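Local coordinates for protein inositol-3-phosphate synthase (Caenorhabditis elegans, PDB 1VKO) that binds nicotinamide-adenine-dinucleotide as a four-chain member of the myo-inositol-1-phosphate synthase family, built round a Rossmann-type nucleotide-binding domain, at residues 201-206 against 250-255; 205-210 against 361-366; 299-304 against 371-376. All blocks are in the same frame, centred on the assembly; numbering follows the deposited sequence.

Interaction 1: residues 201-206 against 250-255; sequences DFIASN and NTERYT. With NAD (nicotinamide-adenine-dinucleotide), chain G.
The guanidinium of Arg-253 lies flat over one face of the Phe-202 ring, with the two planes 19° apart. It forms a cation-pi contact in which Arg-253 CZ stands 4.1 Å from the ring centroid, and the overlap is offset so that Arg-253 NH2 sits above the rim, 3.5 Å from Phe-202 CZ. The arginine is held in this pose by its own edge: Arg-253 NE donates to the backbone O of Asp-201 at 3.0 Å, nearly in the guanidinium plane although above the plane of that carbonyl. With Arg-253 CG lodged between the backbone N and the carbonyl carbon (chi1 61°) and the chain extended from there to NE, the head is carried across to the 3-10 turn that ends at Phe-202. Arg-253 NH1 turns back to Tyr-254 O at 3.1 Å and also forms a salt bridge with Glu-278. Beside this pair, Ile-203 places CG2 against Glu-252 CG at 4.1 Å; the carboxylate of Glu-252 is engaged by Ser-280 and Ser-282.

The segment 250-255 follows strand 242-247 of the parallel Rossmann-type sheet, and its first residues reach the dinucleotide. Thr-251 OG1 shares a hydrogen bond with O3D of NAD at 2.7 Å, while Asn-250 ND2 makes a weak one to the phosphate oxygen O1A. The segment 250-255 thus carries polar grips on the cofactor at its start and a cation-pi stack further on, where the bonds at Arg-253 NE and NH1 limit rotation of the guanidinium over the ring.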
loop_
_atom_site.group_PDB
_atom_site.type_symbol
_atom_site.label_atom_id
_atom_site.label_comp_id
_atom_site.label_asym_id
_atom_site.label_seq_id
_atom_site.Cartn_x
_atom_site.Cartn_y
_atom_site.Cartn_z
ATOM N N ASP A 201 12.339 -37.209 -7.377
ATOM C CA ASP A 201 13.084 -36.699 -6.224
ATOM C C ASP A 201 13.754 -35.306 -6.352
ATOM O O ASP A 201 14.153 -34.697 -5.320
ATOM C CB ASP A 201 14.097 -37.783 -5.777
ATOM C CG ASP A 201 14.622 -38.687 -6.975
ATOM O OD1 ASP A 201 13.819 -39.141 -7.852
ATOM O OD2 ASP A 201 15.844 -39.004 -7.102
ATOM N N PHE A 202 13.867 -34.772 -7.572
ATOM C CA PHE A 202 14.450 -33.425 -7.772
ATOM C C PHE A 202 13.442 -32.272 -7.852
ATOM O O PHE A 202 13.865 -31.123 -7.877
ATOM C CB PHE A 202 15.451 -33.372 -8.963
ATOM C CG PHE A 202 16.780 -34.069 -8.694
ATOM C CD1 PHE A 202 16.912 -35.431 -8.859
ATOM C CD2 PHE A 202 17.893 -33.354 -8.256
ATOM C CE1 PHE A 202 18.116 -36.099 -8.566
ATOM C CE2 PHE A 202 19.098 -34.012 -7.993
ATOM C CZ PHE A 202 19.203 -35.374 -8.152
ATOM N N ILE A 203 12.122 -32.531 -7.865
ATOM C CA ILE A 203 11.122 -31.415 -7.825
ATOM C C ILE A 203 10.036 -31.641 -6.778
ATOM O O ILE A 203 10.094 -32.660 -6.071
ATOM C CB ILE A 203 10.469 -31.162 -9.211
ATOM C CG1 ILE A 203 9.512 -32.278 -9.583
ATOM C CG2 ILE A 203 11.520 -31.017 -10.312
ATOM C CD1 ILE A 203 9.237 -32.354 -11.073
ATOM N N ALA A 204 9.060 -30.714 -6.656
ATOM C CA ALA A 204 7.929 -30.872 -5.711
ATOM C C ALA A 204 7.134 -32.148 -5.995
ATOM O O ALA A 204 6.582 -32.329 -7.087
ATOM C CB ALA A 204 7.008 -29.682 -5.764
ATOM N N SER A 205 7.065 -33.030 -5.002
ATOM C CA SER A 205 6.320 -34.293 -5.155
ATOM C C SER A 205 4.883 -34.111 -5.722
ATOM O O SER A 205 4.260 -35.075 -6.211
ATOM C CB SER A 205 6.359 -35.124 -3.846
ATOM O OG SER A 205 5.385 -34.711 -2.911
ATOM N N ASN A 206 4.388 -32.873 -5.710
ATOM C CA ASN A 206 3.046 -32.592 -6.229
ATOM C C ASN A 206 2.903 -32.601 -7.786
ATOM O O ASN A 206 1.801 -32.419 -8.336
ATOM C CB ASN A 206 2.339 -31.391 -5.488
ATOM C CG ASN A 206 3.033 -30.033 -5.701
ATOM O OD1 ASN A 206 3.368 -29.664 -6.841
ATOM N ND2 ASN A 206 3.216 -29.262 -4.595
ATOM N N ASN A 250 10.219 -26.779 -13.936
ATOM C CA ASN A 250 10.067 -26.525 -12.515
ATOM C C ASN A 250 11.385 -26.499 -11.792
ATOM O O ASN A 250 12.345 -27.187 -12.151
ATOM C CB ASN A 250 9.103 -27.498 -11.853
ATOM C CG ASN A 250 7.679 -27.285 -12.328
ATOM O OD1 ASN A 250 7.216 -27.975 -13.254
ATOM N ND2 ASN A 250 7.009 -26.244 -11.786
ATOM N N THR A 251 11.433 -25.617 -10.804
ATOM C CA THR A 251 12.548 -25.475 -9.934
ATOM C C THR A 251 12.814 -26.841 -9.345
ATOM O O THR A 251 11.933 -27.406 -8.703
ATOM C CB THR A 251 12.105 -24.479 -8.857
ATOM O OG1 THR A 251 12.000 -23.217 -9.485
ATOM C CG2 THR A 251 13.193 -24.262 -7.809
ATOM N N GLU A 252 14.006 -27.370 -9.594
ATOM C CA GLU A 252 14.528 -28.565 -8.895
ATOM C C GLU A 252 15.118 -28.127 -7.553
ATOM O O GLU A 252 15.392 -26.950 -7.358
ATOM C CB GLU A 252 15.684 -29.216 -9.692
ATOM C CG GLU A 252 15.320 -29.596 -11.121
ATOM C CD GLU A 252 16.418 -30.320 -11.889
ATOM O OE1 GLU A 252 17.619 -29.931 -11.878
ATOM O OE2 GLU A 252 16.050 -31.302 -12.546
ATOM N N ARG A 253 15.324 -29.063 -6.630
ATOM C CA ARG A 253 16.206 -28.788 -5.482
ATOM C C ARG A 253 17.672 -28.762 -5.932
ATOM O O ARG A 253 18.017 -29.104 -7.076
ATOM C CB ARG A 253 16.033 -29.840 -4.377
ATOM C CG ARG A 253 16.373 -31.257 -4.828
ATOM C CD ARG A 253 16.475 -32.268 -3.721
ATOM N NE ARG A 253 16.737 -33.626 -4.213
ATOM C CZ ARG A 253 17.945 -34.178 -4.382
ATOM N NH1 ARG A 253 19.068 -33.481 -4.137
ATOM N NH2 ARG A 253 18.034 -35.436 -4.827
ATOM N N TYR A 254 18.524 -28.320 -5.021
ATOM C CA TYR A 254 19.959 -28.308 -5.183
ATOM C C TYR A 254 20.480 -29.739 -5.109
ATOM O O TYR A 254 19.999 -30.543 -4.344
ATOM C CB TYR A 254 20.554 -27.510 -4.022
ATOM C CG TYR A 254 20.736 -26.034 -4.302
ATOM C CD1 TYR A 254 19.708 -25.272 -4.831
ATOM C CD2 TYR A 254 21.954 -25.409 -4.050
ATOM C CE1 TYR A 254 19.879 -23.948 -5.111
ATOM C CE2 TYR A 254 22.126 -24.065 -4.300
ATOM C CZ TYR A 254 21.070 -23.332 -4.820
ATOM O OH TYR A 254 21.224 -21.978 -5.098
ATOM N N THR A 255 21.488 -30.044 -5.893
ATOM C CA THR A 255 22.269 -31.261 -5.734
ATOM C C THR A 255 23.301 -31.012 -4.625
ATOM O O THR A 255 23.502 -29.854 -4.245
ATOM C CB THR A 255 23.023 -31.486 -7.067
ATOM O OG1 THR A 255 22.079 -31.690 -8.127
ATOM C CG2 THR A 255 23.815 -32.764 -7.055
HETATM P PA NAD G . 5.299 -23.898 -15.101
HETATM O O1A NAD G . 4.885 -24.941 -14.176
HETATM O O2A NAD G . 4.099 -23.333 -15.741
HETATM O O5B NAD G . 6.326 -24.550 -16.118
HETATM C C5B NAD G . 7.028 -25.706 -15.771
HETATM C C4B NAD G . 6.851 -26.702 -16.901
HETATM O O4B NAD G . 7.986 -27.537 -16.937
HETATM C C3B NAD G . 5.662 -27.597 -16.697
HETATM O O3B NAD G . 5.157 -27.810 -18.006
HETATM C C2B NAD G . 6.212 -28.919 -16.243
HETATM O O2B NAD G . 5.474 -29.891 -16.981
HETATM C C1B NAD G . 7.630 -28.882 -16.806
HETATM N N9A NAD G . 8.697 -29.701 -16.177
HETATM C C8A NAD G . 8.925 -29.996 -14.867
HETATM N N7A NAD G . 10.011 -30.799 -14.796
HETATM C C5A NAD G . 10.500 -31.042 -16.026
HETATM C C6A NAD G . 11.561 -31.819 -16.524
HETATM N N6A NAD G . 12.348 -32.584 -15.750
HETATM N N1A NAD G . 11.762 -31.865 -17.879
HETATM C C2A NAD G . 10.932 -31.196 -18.731
HETATM N N3A NAD G . 9.889 -30.486 -18.230
HETATM C C4A NAD G . 9.662 -30.384 -16.903
HETATM O O3 NAD G . 6.185 -22.754 -14.371
HETATM P PN NAD G . 6.605 -21.441 -15.168
HETATM O O1N NAD G . 6.604 -21.788 -16.614
HETATM O O2N NAD G . 5.752 -20.348 -14.694
HETATM O O5D NAD G . 8.172 -21.196 -14.826
HETATM C C5D NAD G . 9.108 -22.258 -14.897
HETATM C C4D NAD G . 10.387 -22.031 -14.069
HETATM O O4D NAD G . 10.897 -20.740 -14.295
HETATM C C3D NAD G . 10.185 -22.160 -12.554
HETATM O O3D NAD G . 11.288 -22.833 -12.013
HETATM C C2D NAD G . 10.315 -20.741 -12.064
HETATM O O2D NAD G . 10.850 -20.595 -10.757
HETATM C C1D NAD G . 11.290 -20.178 -13.062
HETATM N N1N NAD G . 11.175 -18.729 -12.946
HETATM C C2N NAD G . 9.998 -18.116 -13.242
HETATM C C3N NAD G . 9.907 -16.750 -13.096
HETATM C C7N NAD G . 8.763 -16.101 -13.780
HETATM O O7N NAD G . 7.849 -16.987 -14.400
HETATM N N7N NAD G . 8.663 -14.766 -13.803
HETATM C C4N NAD G . 11.010 -15.987 -12.668
HETATM C C5N NAD G . 12.187 -16.631 -12.356
HETATM C C6N NAD G . 12.263 -18.026 -12.491
#

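Interaction 2: residues 205-210 against 361-366; sequences SNQGDR and GKNLSE. With NAD (nicotinamide-adenine-dinucleotide), chain G.
Between Ser-205 and Glu-366 the backbones stay well apart, their CA atoms 7.9 Å from each other, so side chains bridge the 3-10 turn 205-207 to the end of helix 359-363 and the turn that follows it in this Rossmann-type protein. Glu-366, at the N-cap position of the next helix, accepts from the backbone N and the hydroxyl of Ser-205. Ser-205 N meets Glu-366 OE1 at 3.0 Å from above the carboxylate plane, whereas Ser-205 OG donates to the syn lone pair of Glu-366 OE2 at 3.1 Å. Asn-206 slides past Lys-362 in the opposite direction, and Asn-206 ND2 donates to Lys-362 O at 2.7 Å. Gln-207 NE2 bonds to Asn-206 OD1, steadying that amide. Gln-207 CG lies 3.6 Å from Asn-363 OD1, which accepts from Ala-204 N, while Asn-363 ND2 bonds to Thr-251 O. Arg-210 NH1 makes a weak hydrogen bond to O2B of NAD. Ser-365 OG also donates to Lys-362 O, reaching it from the face opposite Asn-206 ND2.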
loop_
_atom_site.group_PDB
_atom_site.type_symbol
_atom_site.label_atom_id
_atom_site.label_comp_id
_atom_site.label_asym_id
_atom_site.label_seq_id
_atom_site.Cartn_x
_atom_site.Cartn_y
_atom_site.Cartn_z
ATOM N N SER A 205 7.065 -33.030 -5.002
ATOM C CA SER A 205 6.320 -34.293 -5.155
ATOM C C SER A 205 4.883 -34.111 -5.722
ATOM O O SER A 205 4.260 -35.075 -6.211
ATOM C CB SER A 205 6.359 -35.124 -3.846
ATOM O OG SER A 205 5.385 -34.711 -2.911
ATOM N N ASN A 206 4.388 -32.873 -5.710
ATOM C CA ASN A 206 3.046 -32.592 -6.229
ATOM C C ASN A 206 2.903 -32.601 -7.786
ATOM O O ASN A 206 1.801 -32.419 -8.336
ATOM C CB ASN A 206 2.339 -31.391 -5.488
ATOM C CG ASN A 206 3.033 -30.033 -5.701
ATOM O OD1 ASN A 206 3.368 -29.664 -6.841
ATOM N ND2 ASN A 206 3.216 -29.262 -4.595
ATOM N N GLN A 207 4.018 -32.891 -8.460
ATOM C CA GLN A 207 4.094 -32.887 -9.920
ATOM C C GLN A 207 3.912 -34.264 -10.570
ATOM O O GLN A 207 4.028 -34.368 -11.784
ATOM C CB GLN A 207 5.436 -32.277 -10.402
ATOM C CG GLN A 207 5.732 -30.862 -9.864
ATOM C CD GLN A 207 4.839 -29.809 -10.494
ATOM O OE1 GLN A 207 4.657 -29.782 -11.735
ATOM N NE2 GLN A 207 4.270 -28.944 -9.652
ATOM N N GLY A 208 3.616 -35.292 -9.763
ATOM C CA GLY A 208 3.545 -36.698 -10.209
ATOM C C GLY A 208 2.457 -36.949 -11.233
ATOM O O GLY A 208 2.728 -37.480 -12.309
ATOM N N ASP A 209 1.230 -36.563 -10.868
ATOM C CA ASP A 209 0.054 -36.483 -11.759
ATOM C C ASP A 209 0.301 -35.921 -13.178
ATOM O O ASP A 209 -0.320 -36.384 -14.144
ATOM C CB ASP A 209 -1.043 -35.610 -11.101
ATOM C CG ASP A 209 -2.134 -36.423 -10.403
ATOM O OD1 ASP A 209 -2.275 -37.638 -10.701
ATOM O OD2 ASP A 209 -2.915 -35.912 -9.558
ATOM N N ARG A 210 1.170 -34.915 -13.290
ATOM C CA ARG A 210 1.375 -34.184 -14.547
ATOM C C ARG A 210 2.328 -34.911 -15.506
ATOM O O ARG A 210 2.344 -34.646 -16.714
ATOM C CB ARG A 210 1.886 -32.769 -14.238
ATOM C CG ARG A 210 2.205 -31.877 -15.426
ATOM C CD ARG A 210 3.078 -30.684 -15.080
ATOM N NE ARG A 210 2.261 -29.502 -14.840
ATOM C CZ ARG A 210 1.949 -28.592 -15.757
ATOM N NH1 ARG A 210 2.396 -28.715 -17.007
ATOM N NH2 ARG A 210 1.188 -27.552 -15.412
ATOM N N GLY A 361 4.130 -21.573 -8.542
ATOM C CA GLY A 361 3.825 -21.478 -7.104
ATOM C C GLY A 361 3.527 -22.804 -6.399
ATOM O O GLY A 361 4.004 -23.051 -5.265
ATOM N N LYS A 362 2.731 -23.646 -7.066
ATOM C CA LYS A 362 2.377 -24.984 -6.569
ATOM C C LYS A 362 3.632 -25.868 -6.375
ATOM O O LYS A 362 3.696 -26.703 -5.438
ATOM C CB LYS A 362 1.377 -25.636 -7.531
ATOM C CG LYS A 362 0.825 -27.011 -7.134
ATOM C CD LYS A 362 0.052 -27.603 -8.333
ATOM C CE LYS A 362 0.065 -29.126 -8.348
ATOM N NZ LYS A 362 -1.275 -29.722 -7.998
ATOM N N ASN A 363 4.625 -25.664 -7.244
ATOM C CA ASN A 363 5.941 -26.306 -7.105
ATOM C C ASN A 363 6.784 -25.761 -5.934
ATOM O O ASN A 363 7.429 -26.518 -5.198
ATOM C CB ASN A 363 6.750 -26.210 -8.419
ATOM C CG ASN A 363 7.940 -27.177 -8.441
ATOM O OD1 ASN A 363 7.765 -28.402 -8.297
ATOM N ND2 ASN A 363 9.144 -26.636 -8.613
ATOM N N LEU A 364 6.776 -24.440 -5.776
ATOM C CA LEU A 364 7.464 -23.774 -4.668
ATOM C C LEU A 364 6.681 -23.845 -3.345
ATOM O O LEU A 364 7.079 -23.183 -2.376
ATOM C CB LEU A 364 7.803 -22.317 -5.045
ATOM C CG LEU A 364 8.473 -22.139 -6.422
ATOM C CD1 LEU A 364 8.217 -20.732 -6.988
ATOM C CD2 LEU A 364 9.978 -22.474 -6.367
ATOM N N SER A 365 5.587 -24.635 -3.319
ATOM C CA SER A 365 4.862 -25.017 -2.072
ATOM C C SER A 365 5.803 -25.834 -1.220
ATOM O O SER A 365 5.723 -25.788 0.010
ATOM C CB SER A 365 3.649 -25.942 -2.326
ATOM O OG SER A 365 2.554 -25.307 -2.953
ATOM N N GLU A 366 6.666 -26.619 -1.885
ATOM C CA GLU A 366 7.531 -27.588 -1.178
ATOM C C GLU A 366 8.907 -27.017 -0.801
ATOM O O GLU A 366 9.444 -26.147 -1.508
ATOM C CB GLU A 366 7.578 -28.945 -1.895
ATOM C CG GLU A 366 6.234 -29.657 -1.849
ATOM C CD GLU A 366 6.285 -31.126 -2.256
ATOM O OE1 GLU A 366 7.385 -31.724 -2.324
ATOM O OE2 GLU A 366 5.201 -31.685 -2.524
HETATM P PA NAD G . 5.299 -23.898 -15.101
HETATM O O1A NAD G . 4.885 -24.941 -14.176
HETATM O O2A NAD G . 4.099 -23.333 -15.741
HETATM O O5B NAD G . 6.326 -24.550 -16.118
HETATM C C5B NAD G . 7.028 -25.706 -15.771
HETATM C C4B NAD G . 6.851 -26.702 -16.901
HETATM O O4B NAD G . 7.986 -27.537 -16.937
HETATM C C3B NAD G . 5.662 -27.597 -16.697
HETATM O O3B NAD G . 5.157 -27.810 -18.006
HETATM C C2B NAD G . 6.212 -28.919 -16.243
HETATM O O2B NAD G . 5.474 -29.891 -16.981
HETATM C C1B NAD G . 7.630 -28.882 -16.806
HETATM N N9A NAD G . 8.697 -29.701 -16.177
HETATM C C8A NAD G . 8.925 -29.996 -14.867
HETATM N N7A NAD G . 10.011 -30.799 -14.796
HETATM C C5A NAD G . 10.500 -31.042 -16.026
HETATM C C6A NAD G . 11.561 -31.819 -16.524
HETATM N N6A NAD G . 12.348 -32.584 -15.750
HETATM N N1A NAD G . 11.762 -31.865 -17.879
HETATM C C2A NAD G . 10.932 -31.196 -18.731
HETATM N N3A NAD G . 9.889 -30.486 -18.230
HETATM C C4A NAD G . 9.662 -30.384 -16.903
HETATM O O3 NAD G . 6.185 -22.754 -14.371
HETATM P PN NAD G . 6.605 -21.441 -15.168
HETATM O O1N NAD G . 6.604 -21.788 -16.614
HETATM O O2N NAD G . 5.752 -20.348 -14.694
HETATM O O5D NAD G . 8.172 -21.196 -14.826
HETATM C C5D NAD G . 9.108 -22.258 -14.897
HETATM C C4D NAD G . 10.387 -22.031 -14.069
HETATM O O4D NAD G . 10.897 -20.740 -14.295
HETATM C C3D NAD G . 10.185 -22.160 -12.554
HETATM O O3D NAD G . 11.288 -22.833 -12.013
HETATM C C2D NAD G . 10.315 -20.741 -12.064
HETATM O O2D NAD G . 10.850 -20.595 -10.757
HETATM C C1D NAD G . 11.290 -20.178 -13.062
HETATM N N1N NAD G . 11.175 -18.729 -12.946
HETATM C C2N NAD G . 9.998 -18.116 -13.242
HETATM C C3N NAD G . 9.907 -16.750 -13.096
HETATM C C7N NAD G . 8.763 -16.101 -13.780
HETATM O O7N NAD G . 7.849 -16.987 -14.400
HETATM N N7N NAD G . 8.663 -14.766 -13.803
HETATM C C4N NAD G . 11.010 -15.987 -12.668
HETATM C C5N NAD G . 12.187 -16.631 -12.356
HETATM C C6N NAD G . 12.263 -18.026 -12.491
#

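Interaction 3: residues 299-304 against 371-376; sequences GSPQNT and RSKEIS. With NAD (nicotinamide-adenine-dinucleotide), chain G; POP (pyrophosphate 2-), chain H.
The ring of Pro-301 packs against helix 367-378, where the side chain of Lys-373 crosses it obliquely and Ser-372 lies beside it, at a spacing that is doubtful in the model. The lysine leaves the helix with CG anti to the backbone N (chi1 -174°), then bends at chi2 and chi3, which folds its chain over the proline; Lys-373 CD lies 3.8 Å and Lys-373 NZ 3.4 Å from Pro-301 CG. Ser-372 OG comes to 4.1 Å from Gln-302 CA, but its hydrogen bond goes to Glu-252 O. A water lies 2.7 Å from both Pro-301 O and Ser-372 O and may bridge them.

The loop 299-304, after strand 295-298 of the parallel sheet, and the helix both contribute to the cofactor pocket. Lys-373 NZ donates to O2D of NAD at 2.8 Å and to O5 of pyrophosphate at 3.1 Å, and forms a salt bridge with Asp-324. Ser-300 OG hydrogen-bonds the neighbouring O3D. Packed along the proline, Lys-373 NZ thus ties cofactor, pyrophosphate and Asp-324 together at one point.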
loop_
_atom_site.group_PDB
_atom_site.type_symbol
_atom_site.label_atom_id
_atom_site.label_comp_id
_atom_site.label_asym_id
_atom_site.label_seq_id
_atom_site.Cartn_x
_atom_site.Cartn_y
_atom_site.Cartn_z
ATOM N N GLY A 299 17.318 -20.842 -16.196
ATOM C CA GLY A 299 16.330 -19.841 -15.847
ATOM C C GLY A 299 15.758 -20.045 -14.453
ATOM O O GLY A 299 14.957 -19.230 -13.969
ATOM N N SER A 300 16.192 -21.118 -13.787
ATOM C CA SER A 300 15.657 -21.489 -12.480
ATOM C C SER A 300 16.740 -21.401 -11.388
ATOM O O SER A 300 17.929 -21.203 -11.686
ATOM C CB SER A 300 15.057 -22.888 -12.517
ATOM O OG SER A 300 13.960 -22.947 -13.409
ATOM N N PRO A 301 16.307 -21.467 -10.130
ATOM C CA PRO A 301 17.200 -21.339 -8.989
ATOM C C PRO A 301 18.196 -22.478 -8.767
ATOM O O PRO A 301 19.202 -22.218 -8.117
ATOM C CB PRO A 301 16.231 -21.310 -7.793
ATOM C CG PRO A 301 14.996 -20.844 -8.347
ATOM C CD PRO A 301 14.904 -21.537 -9.702
ATOM N N GLN A 302 17.937 -23.705 -9.264
ATOM C CA GLN A 302 18.827 -24.821 -8.909
ATOM C C GLN A 302 20.255 -24.623 -9.370
ATOM O O GLN A 302 20.509 -23.869 -10.324
ATOM C CB GLN A 302 18.332 -26.169 -9.359
ATOM C CG GLN A 302 18.431 -26.397 -10.876
ATOM C CD GLN A 302 17.134 -26.119 -11.550
ATOM O OE1 GLN A 302 16.259 -25.497 -10.944
ATOM N NE2 GLN A 302 16.976 -26.577 -12.791
ATOM N N ASN A 303 21.175 -25.319 -8.685
ATOM C CA ASN A 303 22.617 -25.159 -8.914
ATOM C C ASN A 303 23.198 -26.033 -10.034
ATOM O O ASN A 303 24.262 -26.636 -9.885
ATOM C CB ASN A 303 23.413 -25.274 -7.610
ATOM C CG ASN A 303 23.243 -26.605 -6.927
ATOM O OD1 ASN A 303 22.151 -27.130 -6.850
ATOM N ND2 ASN A 303 24.339 -27.150 -6.408
ATOM N N THR A 304 22.500 -26.042 -11.179
ATOM C CA THR A 304 22.882 -26.852 -12.300
ATOM C C THR A 304 24.356 -26.681 -12.688
ATOM O O THR A 304 25.059 -27.671 -12.922
ATOM C CB THR A 304 22.012 -26.554 -13.529
ATOM O OG1 THR A 304 20.612 -26.748 -13.236
ATOM C CG2 THR A 304 22.323 -27.598 -14.599
ATOM N N ARG A 371 13.685 -23.310 -1.000
ATOM C CA ARG A 371 15.100 -22.958 -0.746
ATOM C C ARG A 371 15.847 -22.489 -2.011
ATOM O O ARG A 371 16.430 -21.390 -1.987
ATOM C CB ARG A 371 15.900 -24.077 -0.046
ATOM C CG ARG A 371 16.232 -23.825 1.436
ATOM C CD ARG A 371 17.555 -23.053 1.717
ATOM N NE ARG A 371 17.317 -21.725 2.305
ATOM C CZ ARG A 371 18.265 -20.854 2.688
ATOM N NH1 ARG A 371 19.564 -21.129 2.560
ATOM N NH2 ARG A 371 17.905 -19.683 3.209
ATOM N N SER A 372 15.832 -23.298 -3.094
ATOM C CA SER A 372 16.457 -22.897 -4.372
ATOM C C SER A 372 16.189 -21.397 -4.599
ATOM O O SER A 372 17.118 -20.587 -4.743
ATOM C CB SER A 372 15.882 -23.694 -5.572
ATOM O OG SER A 372 16.305 -25.053 -5.644
ATOM N N LYS A 373 14.902 -21.040 -4.620
ATOM C CA LYS A 373 14.428 -19.669 -4.904
ATOM C C LYS A 373 14.717 -18.602 -3.820
ATOM O O LYS A 373 15.179 -17.495 -4.149
ATOM C CB LYS A 373 12.929 -19.700 -5.230
ATOM C CG LYS A 373 12.385 -18.366 -5.684
ATOM C CD LYS A 373 12.718 -18.057 -7.155
ATOM C CE LYS A 373 11.950 -18.969 -8.116
ATOM N NZ LYS A 373 12.506 -18.748 -9.476
ATOM N N GLU A 374 14.408 -18.908 -2.552
ATOM C CA GLU A 374 14.793 -18.046 -1.405
ATOM C C GLU A 374 16.237 -17.527 -1.458
ATOM O O GLU A 374 16.458 -16.328 -1.301
ATOM C CB GLU A 374 14.572 -18.768 -0.069
ATOM C CG GLU A 374 14.860 -17.923 1.180
ATOM C CD GLU A 374 14.533 -18.677 2.458
ATOM O OE1 GLU A 374 14.918 -19.872 2.544
ATOM O OE2 GLU A 374 13.872 -18.096 3.365
ATOM N N ILE A 375 17.204 -18.427 -1.660
ATOM C CA ILE A 375 18.632 -18.056 -1.751
ATOM C C ILE A 375 18.907 -16.995 -2.833
ATOM O O ILE A 375 19.601 -16.008 -2.561
ATOM C CB ILE A 375 19.557 -19.310 -1.975
ATOM C CG1 ILE A 375 19.447 -20.298 -0.800
ATOM C CG2 ILE A 375 21.042 -18.872 -2.238
ATOM C CD1 ILE A 375 20.348 -21.537 -0.915
ATOM N N SER A 376 18.362 -17.215 -4.039
ATOM C CA SER A 376 18.599 -16.350 -5.219
ATOM C C SER A 376 17.894 -14.996 -5.129
ATOM O O SER A 376 18.413 -13.994 -5.632
ATOM C CB SER A 376 18.196 -17.062 -6.521
ATOM O OG SER A 376 16.793 -17.172 -6.591
HETATM P PA NAD G . 5.299 -23.898 -15.101
HETATM O O1A NAD G . 4.885 -24.941 -14.176
HETATM O O2A NAD G . 4.099 -23.333 -15.741
HETATM O O5B NAD G . 6.326 -24.550 -16.118
HETATM C C5B NAD G . 7.028 -25.706 -15.771
HETATM C C4B NAD G . 6.851 -26.702 -16.901
HETATM O O4B NAD G . 7.986 -27.537 -16.937
HETATM C C3B NAD G . 5.662 -27.597 -16.697
HETATM O O3B NAD G . 5.157 -27.810 -18.006
HETATM C C2B NAD G . 6.212 -28.919 -16.243
HETATM O O2B NAD G . 5.474 -29.891 -16.981
HETATM C C1B NAD G . 7.630 -28.882 -16.806
HETATM N N9A NAD G . 8.697 -29.701 -16.177
HETATM C C8A NAD G . 8.925 -29.996 -14.867
HETATM N N7A NAD G . 10.011 -30.799 -14.796
HETATM C C5A NAD G . 10.500 -31.042 -16.026
HETATM C C6A NAD G . 11.561 -31.819 -16.524
HETATM N N6A NAD G . 12.348 -32.584 -15.750
HETATM N N1A NAD G . 11.762 -31.865 -17.879
HETATM C C2A NAD G . 10.932 -31.196 -18.731
HETATM N N3A NAD G . 9.889 -30.486 -18.230
HETATM C C4A NAD G . 9.662 -30.384 -16.903
HETATM O O3 NAD G . 6.185 -22.754 -14.371
HETATM P PN NAD G . 6.605 -21.441 -15.168
HETATM O O1N NAD G . 6.604 -21.788 -16.614
HETATM O O2N NAD G . 5.752 -20.348 -14.694
HETATM O O5D NAD G . 8.172 -21.196 -14.826
HETATM C C5D NAD G . 9.108 -22.258 -14.897
HETATM C C4D NAD G . 10.387 -22.031 -14.069
HETATM O O4D NAD G . 10.897 -20.740 -14.295
HETATM C C3D NAD G . 10.185 -22.160 -12.554
HETATM O O3D NAD G . 11.288 -22.833 -12.013
HETATM C C2D NAD G . 10.315 -20.741 -12.064
HETATM O O2D NAD G . 10.850 -20.595 -10.757
HETATM C C1D NAD G . 11.290 -20.178 -13.062
HETATM N N1N NAD G . 11.175 -18.729 -12.946
HETATM C C2N NAD G . 9.998 -18.116 -13.242
HETATM C C3N NAD G . 9.907 -16.750 -13.096
HETATM C C7N NAD G . 8.763 -16.101 -13.780
HETATM O O7N NAD G . 7.849 -16.987 -14.400
HETATM N N7N NAD G . 8.663 -14.766 -13.803
HETATM C C4N NAD G . 11.010 -15.987 -12.668
HETATM C C5N NAD G . 12.187 -16.631 -12.356
HETATM C C6N NAD G . 12.263 -18.026 -12.491
HETATM P P1 POP H . 11.008 -11.827 -9.174
HETATM O O1 POP H . 11.812 -10.898 -10.073
HETATM O O2 POP H . 9.557 -11.408 -9.171
HETATM O O3 POP H . 11.547 -11.740 -7.754
HETATM O O POP H . 11.089 -13.345 -9.769
HETATM P P2 POP H . 10.377 -14.678 -9.154
HETATM O O4 POP H . 9.120 -14.956 -9.973
HETATM O O5 POP H . 11.366 -15.832 -9.236
HETATM O O6 POP H . 9.921 -14.585 -7.694
HETATM O O HOH W 1 19.427 -20.296 -6.179
#

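Overall arrangement
All three contacts touch the same NAD. Interaction 3 is wholly buried and interaction 1 largely so, whereas interaction 2 is only partly buried and reaches the surface at Ser-205. Interactions 1 and 2 share Ser-205 and Asn-206, and Asn-363 ties the two together. Interaction 3 meets interaction 1 through the bond from Ser-372 and through Asn-303 OD1 on Thr-255 N; it touches interaction 2 by packing of Leu-364, just past helix 359-363, on Lys-373 of the helix that follows. The chemistry changes with place: a cation-pi stack in interaction 1, carboxylate and amide hydrogen bonds in interaction 2, and nonpolar packing plus a shared water in interaction 3, whose lysine also reaches pyrophosphate.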